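PDB 6IX1: 2S Albumin protein, which is a seed protein of the four-bladed hemopexin-type beta-propeller fold; its role in the seed is unsettled and may involve ligand binding. Local coordinates for residues E15-V27 and I38-P50. Sequence-based numbering, arbitrary orientation.
Sequences EVYFFECNKYVRV and ILTNLRLISSGFP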
loop_
_atom_site.group_PDB
_atom_site.type_symbol
_atom_site.label_atom_id
_atom_site.label_comp_id
_atom_site.label_asym_id
_atom_site.label_seq_id
_atom_site.Cartn_x
_atom_site.Cartn_y
_atom_site.Cartn_z
ATOM N N GLU A 15 -10.246 -7.795 4.774
ATOM C CA GLU A 15 -9.288 -8.472 3.894
ATOM C C GLU A 15 -8.227 -7.464 3.395
ATOM O O GLU A 15 -8.573 -6.330 3.011
ATOM C CB GLU A 15 -9.985 -9.159 2.714
ATOM C CG GLU A 15 -10.919 -10.219 3.182
ATOM C CD GLU A 15 -11.572 -11.063 2.094
ATOM O OE1 GLU A 15 -10.966 -11.236 1.030
ATOM O OE2 GLU A 15 -12.642 -11.647 2.424
ATOM N N VAL A 16 -6.996 -7.956 3.337
ATOM C CA VAL A 16 -5.845 -7.175 2.863
ATOM C C VAL A 16 -5.060 -8.067 1.883
ATOM O O VAL A 16 -4.976 -9.295 2.037
ATOM C CB VAL A 16 -4.946 -6.655 4.008
ATOM C CG1 VAL A 16 -4.361 -7.800 4.878
ATOM C CG2 VAL A 16 -3.800 -5.804 3.468
ATOM N N TYR A 17 -4.556 -7.422 0.836
ATOM C CA TYR A 17 -3.617 -8.051 -0.085
ATOM C C TYR A 17 -2.198 -7.581 0.227
ATOM O O TYR A 17 -1.973 -6.372 0.335
ATOM C CB TYR A 17 -3.962 -7.681 -1.529
ATOM C CG TYR A 17 -5.257 -8.249 -2.057
ATOM C CD1 TYR A 17 -6.420 -7.569 -1.843
ATOM C CD2 TYR A 17 -5.346 -9.472 -2.715
ATOM C CE1 TYR A 17 -7.647 -8.033 -2.271
ATOM C CE2 TYR A 17 -6.572 -9.938 -3.177
ATOM C CZ TYR A 17 -7.746 -9.232 -2.914
ATOM O OH TYR A 17 -8.994 -9.651 -3.300
ATOM N N PHE A 18 -1.291 -8.512 0.395
ATOM C CA PHE A 18 0.129 -8.251 0.612
ATOM C C PHE A 18 0.927 -8.808 -0.545
ATOM O O PHE A 18 0.769 -9.988 -0.850
ATOM C CB PHE A 18 0.680 -8.877 1.889
ATOM C CG PHE A 18 0.139 -8.357 3.191
ATOM C CD1 PHE A 18 0.125 -7.043 3.462
ATOM C CD2 PHE A 18 -0.293 -9.196 4.190
ATOM C CE1 PHE A 18 -0.312 -6.555 4.668
ATOM C CE2 PHE A 18 -0.668 -8.732 5.420
ATOM C CZ PHE A 18 -0.691 -7.388 5.661
ATOM N N PHE A 19 1.780 -7.954 -1.119
ATOM C CA PHE A 19 2.679 -8.363 -2.222
ATOM C C PHE A 19 4.112 -8.474 -1.731
ATOM O O PHE A 19 4.603 -7.606 -0.980
ATOM C CB PHE A 19 2.582 -7.338 -3.378
ATOM C CG PHE A 19 1.174 -7.300 -3.895
ATOM C CD1 PHE A 19 0.741 -8.192 -4.840
ATOM C CD2 PHE A 19 0.285 -6.420 -3.369
ATOM C CE1 PHE A 19 -0.589 -8.217 -5.234
ATOM C CE2 PHE A 19 -1.043 -6.444 -3.775
ATOM C CZ PHE A 19 -1.463 -7.344 -4.700
ATOM N N GLU A 20 4.760 -9.575 -2.113
ATOM C CA GLU A 20 6.130 -9.935 -1.721
ATOM C C GLU A 20 6.797 -10.440 -2.994
ATOM O O GLU A 20 6.512 -11.548 -3.454
ATOM C CB GLU A 20 6.112 -10.955 -0.602
ATOM C CG GLU A 20 5.150 -10.567 0.492
ATOM C CD GLU A 20 4.243 -11.706 0.955
ATOM O OE1 GLU A 20 4.549 -11.977 1.890
ATOM O OE2 GLU A 20 3.306 -12.294 0.249
ATOM N N CYS A 21 7.624 -9.589 -3.574
ATOM C CA CYS A 21 8.281 -9.875 -4.840
ATOM C C CYS A 21 7.174 -10.133 -5.861
ATOM O O CYS A 21 6.284 -9.319 -6.052
ATOM C CB CYS A 21 9.345 -10.962 -4.737
ATOM S SG CYS A 21 10.562 -10.470 -3.528
ATOM N N ASN A 22 7.294 -11.248 -6.544
ATOM C CA ASN A 22 6.338 -11.677 -7.598
ATOM C C ASN A 22 5.159 -12.473 -7.065
ATOM O O ASN A 22 4.397 -13.014 -7.925
ATOM C CB ASN A 22 7.049 -12.461 -8.707
ATOM C CG ASN A 22 7.683 -13.747 -8.194
ATOM O OD1 ASN A 22 7.885 -13.913 -6.997
ATOM N ND2 ASN A 22 8.109 -14.611 -9.093
ATOM N N LYS A 23 4.946 -12.471 -5.771
ATOM C CA LYS A 23 3.889 -13.298 -5.170
ATOM C C LYS A 23 3.028 -12.486 -4.242
ATOM O O LYS A 23 3.307 -11.296 -3.966
ATOM C CB LYS A 23 4.519 -14.449 -4.400
ATOM C CG LYS A 23 5.316 -15.390 -5.314
ATOM C CD LYS A 23 6.040 -16.524 -4.650
ATOM C CE LYS A 23 7.043 -17.208 -5.575
ATOM N NZ LYS A 23 8.254 -16.363 -5.741
ATOM N N TYR A 24 1.925 -13.041 -3.799
ATOM C CA TYR A 24 1.049 -12.319 -2.852
ATOM C C TYR A 24 0.285 -13.304 -1.977
ATOM O O TYR A 24 0.251 -14.521 -2.277
ATOM C CB TYR A 24 0.062 -11.425 -3.616
ATOM C CG TYR A 24 -1.105 -12.148 -4.223
ATOM C CD1 TYR A 24 -0.988 -12.910 -5.335
ATOM C CD2 TYR A 24 -2.350 -12.104 -3.604
ATOM C CE1 TYR A 24 -2.057 -13.691 -5.790
ATOM C CE2 TYR A 24 -3.436 -12.816 -4.091
ATOM C CZ TYR A 24 -3.295 -13.579 -5.232
ATOM O OH TYR A 24 -4.332 -14.311 -5.704
ATOM N N VAL A 25 -0.303 -12.795 -0.903
ATOM C CA VAL A 25 -1.304 -13.459 -0.052
ATOM C C VAL A 25 -2.467 -12.528 0.119
ATOM O O VAL A 25 -2.360 -11.288 -0.028
ATOM C CB VAL A 25 -0.795 -13.952 1.304
ATOM C CG1 VAL A 25 0.168 -15.116 1.132
ATOM C CG2 VAL A 25 -0.263 -12.840 2.127
ATOM N N ARG A 26 -3.615 -13.084 0.416
ATOM C CA ARG A 26 -4.794 -12.353 0.856
ATOM C C ARG A 26 -5.050 -12.823 2.287
ATOM O O ARG A 26 -5.092 -14.049 2.532
ATOM C CB ARG A 26 -5.990 -12.633 -0.039
ATOM C CG ARG A 26 -7.223 -11.904 0.426
ATOM C CD ARG A 26 -8.280 -11.990 -0.671
ATOM N NE ARG A 26 -8.512 -13.368 -1.086
ATOM C CZ ARG A 26 -9.412 -14.220 -0.684
ATOM N NH1 ARG A 26 -10.434 -13.844 -0.031
ATOM N NH2 ARG A 26 -9.260 -15.429 -1.135
ATOM N N VAL A 27 -5.184 -11.926 3.245
ATOM C CA VAL A 27 -5.314 -12.218 4.669
ATOM C C VAL A 27 -6.604 -11.622 5.221
ATOM O O VAL A 27 -6.941 -10.453 4.838
ATOM C CB VAL A 27 -4.047 -11.645 5.385
ATOM C CG1 VAL A 27 -4.192 -11.737 6.906
ATOM C CG2 VAL A 27 -2.758 -12.343 4.957
ATOM N N ILE A 38 -4.756 -16.574 6.741
ATOM C CA ILE A 38 -4.620 -16.540 5.283
ATOM C C ILE A 38 -5.925 -17.063 4.648
ATOM O O ILE A 38 -6.518 -18.064 5.087
ATOM C CB ILE A 38 -3.402 -17.407 4.889
ATOM C CG1 ILE A 38 -2.108 -16.796 5.422
ATOM C CG2 ILE A 38 -3.405 -17.605 3.385
ATOM C CD1 ILE A 38 -0.886 -17.560 5.102
ATOM N N LEU A 39 -6.323 -16.384 3.581
ATOM C CA LEU A 39 -7.413 -16.757 2.691
ATOM C C LEU A 39 -6.890 -17.231 1.339
ATOM O O LEU A 39 -7.489 -18.105 0.730
ATOM C CB LEU A 39 -8.431 -15.637 2.484
ATOM C CG LEU A 39 -9.112 -15.137 3.737
ATOM C CD1 LEU A 39 -9.956 -13.933 3.429
ATOM C CD2 LEU A 39 -9.985 -16.242 4.292
ATOM N N THR A 40 -5.873 -16.542 0.817
ATOM C CA THR A 40 -5.162 -17.056 -0.415
ATOM C C THR A 40 -3.731 -17.374 -0.036
ATOM O O THR A 40 -2.996 -16.440 0.339
ATOM C CB THR A 40 -5.176 -16.047 -1.579
ATOM O OG1 THR A 40 -6.528 -15.843 -1.951
ATOM C CG2 THR A 40 -4.416 -16.499 -2.801
ATOM N N ASN A 41 -3.387 -18.653 -0.053
ATOM C CA ASN A 41 -2.021 -19.111 0.179
ATOM C C ASN A 41 -1.085 -18.447 -0.857
ATOM O O ASN A 41 -1.459 -18.165 -1.984
ATOM C CB ASN A 41 -1.892 -20.638 0.144
ATOM C CG ASN A 41 -2.230 -21.316 1.450
ATOM O OD1 ASN A 41 -1.972 -20.782 2.532
ATOM N ND2 ASN A 41 -2.754 -22.530 1.335
ATOM N N LEU A 42 0.181 -18.294 -0.463
ATOM C CA LEU A 42 1.198 -17.621 -1.265
ATOM C C LEU A 42 1.066 -18.058 -2.721
ATOM O O LEU A 42 1.136 -19.237 -3.020
ATOM C CB LEU A 42 2.585 -17.904 -0.751
ATOM C CG LEU A 42 3.716 -17.109 -1.389
ATOM C CD1 LEU A 42 3.636 -15.641 -1.064
ATOM C CD2 LEU A 42 5.046 -17.684 -0.928
ATOM N N ARG A 43 0.914 -17.108 -3.642
ATOM C CA ARG A 43 0.534 -17.351 -5.051
ATOM C C ARG A 43 1.263 -16.361 -5.896
ATOM O O ARG A 43 1.354 -15.192 -5.507
ATOM C CB ARG A 43 -1.018 -17.264 -5.242
ATOM C CG ARG A 43 -1.601 -17.565 -6.588
ATOM C CD ARG A 43 -3.114 -17.555 -6.378
ATOM N NE ARG A 43 -3.873 -18.007 -7.521
ATOM C CZ ARG A 43 -5.174 -17.833 -7.679
ATOM N NH1 ARG A 43 -5.875 -17.134 -6.792
ATOM N NH2 ARG A 43 -5.742 -18.266 -8.785
ATOM N N LEU A 44 1.611 -16.742 -7.087
ATOM C CA LEU A 44 2.173 -15.756 -8.031
ATOM C C LEU A 44 1.086 -14.742 -8.301
ATOM O O LEU A 44 -0.113 -15.021 -8.533
ATOM C CB LEU A 44 2.565 -16.415 -9.356
ATOM C CG LEU A 44 3.776 -17.313 -9.336
ATOM C CD1 LEU A 44 3.838 -18.050 -10.654
ATOM C CD2 LEU A 44 4.984 -16.468 -9.167
ATOM N N ILE A 45 1.500 -13.484 -8.413
ATOM C CA ILE A 45 0.623 -12.401 -8.923
ATOM C C ILE A 45 0.012 -12.756 -10.274
ATOM O O ILE A 45 -1.188 -12.540 -10.483
ATOM C CB ILE A 45 1.388 -11.076 -8.926
ATOM C CG1 ILE A 45 1.834 -10.635 -7.519
ATOM C CG2 ILE A 45 0.665 -9.983 -9.678
ATOM C CD1 ILE A 45 2.920 -9.612 -7.502
ATOM N N SER A 46 0.809 -13.293 -11.169
ATOM C CA SER A 46 0.290 -13.654 -12.499
ATOM C C SER A 46 -0.829 -14.689 -12.408
ATOM O O SER A 46 -1.613 -14.766 -13.323
ATOM C CB SER A 46 1.383 -14.155 -13.366
ATOM O OG SER A 46 2.007 -15.275 -12.781
ATOM N N SER A 47 -0.836 -15.516 -11.379
ATOM C CA SER A 47 -1.902 -16.531 -11.208
ATOM C C SER A 47 -3.171 -15.886 -10.658
ATOM O O SER A 47 -4.292 -16.084 -11.212
ATOM C CB SER A 47 -1.388 -17.616 -10.289
ATOM O OG SER A 47 -2.420 -18.537 -9.949
ATOM N N GLY A 48 -3.030 -15.143 -9.568
ATOM C CA GLY A 48 -4.176 -14.501 -8.893
ATOM C C GLY A 48 -4.861 -13.514 -9.781
ATOM O O GLY A 48 -6.081 -13.329 -9.596
ATOM N N PHE A 49 -4.071 -12.826 -10.595
ATOM C CA PHE A 49 -4.518 -11.693 -11.443
ATOM C C PHE A 49 -4.052 -11.927 -12.855
ATOM O O PHE A 49 -3.094 -11.299 -13.324
ATOM C CB PHE A 49 -3.962 -10.410 -10.821
ATOM C CG PHE A 49 -4.388 -10.267 -9.380
ATOM C CD1 PHE A 49 -5.713 -9.965 -9.039
ATOM C CD2 PHE A 49 -3.487 -10.524 -8.392
ATOM C CE1 PHE A 49 -6.116 -9.945 -7.708
ATOM C CE2 PHE A 49 -3.873 -10.523 -7.080
ATOM C CZ PHE A 49 -5.173 -10.198 -6.740
ATOM N N PRO A 50 -4.757 -12.810 -13.580
ATOM C CA PRO A 50 -4.306 -13.114 -14.925
ATOM C C PRO A 50 -4.239 -11.899 -15.839
ATOM O O PRO A 50 -3.457 -11.913 -16.797
ATOM C CB PRO A 50 -5.257 -14.185 -15.418
ATOM C CG PRO A 50 -5.732 -14.869 -14.174
ATOM C CD PRO A 50 -5.771 -13.792 -13.110
HETATM O O HOH W 1 3.800 -13.268 -10.752
HETATM O O HOH W 2 -7.127 -13.772 -4.192
#
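Strand 23-27 pairs antiparallel with the outermost strand of its sheet, within 38-44, and two beta bulges shift the register around R26. Y24 and R43 exchange backbone bonds, Y24 N to R43 O at 2.8 Å. R26 O accepts from both L39 N and T40 N, at the bulge. I45 N, at the start of helix 45-48, bonds N22 O.

The Y24 ring packs against helix 45-48 and F49. F49 CE2 lies over one face of the Y24 ring, 3.6 Å from Y24 CZ; the two rings meet obliquely, planes at 48°. Y24 OH meets G48 CA at 3.2 Å. F49 CZ also packs against Y17 CE2.

R26 bends at chi3 (53°), and its guanidinium lies on the same face of the sheet as T40, in reach of T40 and E15. R26 NH2 donates to T40 OG1 at 2.9 Å, L39 CB sits over one guanidinium face, and R26 NH1 forms a salt bridge with E15 OE1 at 2.9 Å. A leucine in its place would probably leave the E15 carboxylate without its charged mate and T40 OG1 without this donor.

Backbone bonds thus run along the edge strand of this propeller blade, with the R26 charge network at one end, Y24-F49 packing toward the helix, and a water joining Y24 OH to T40 OG1.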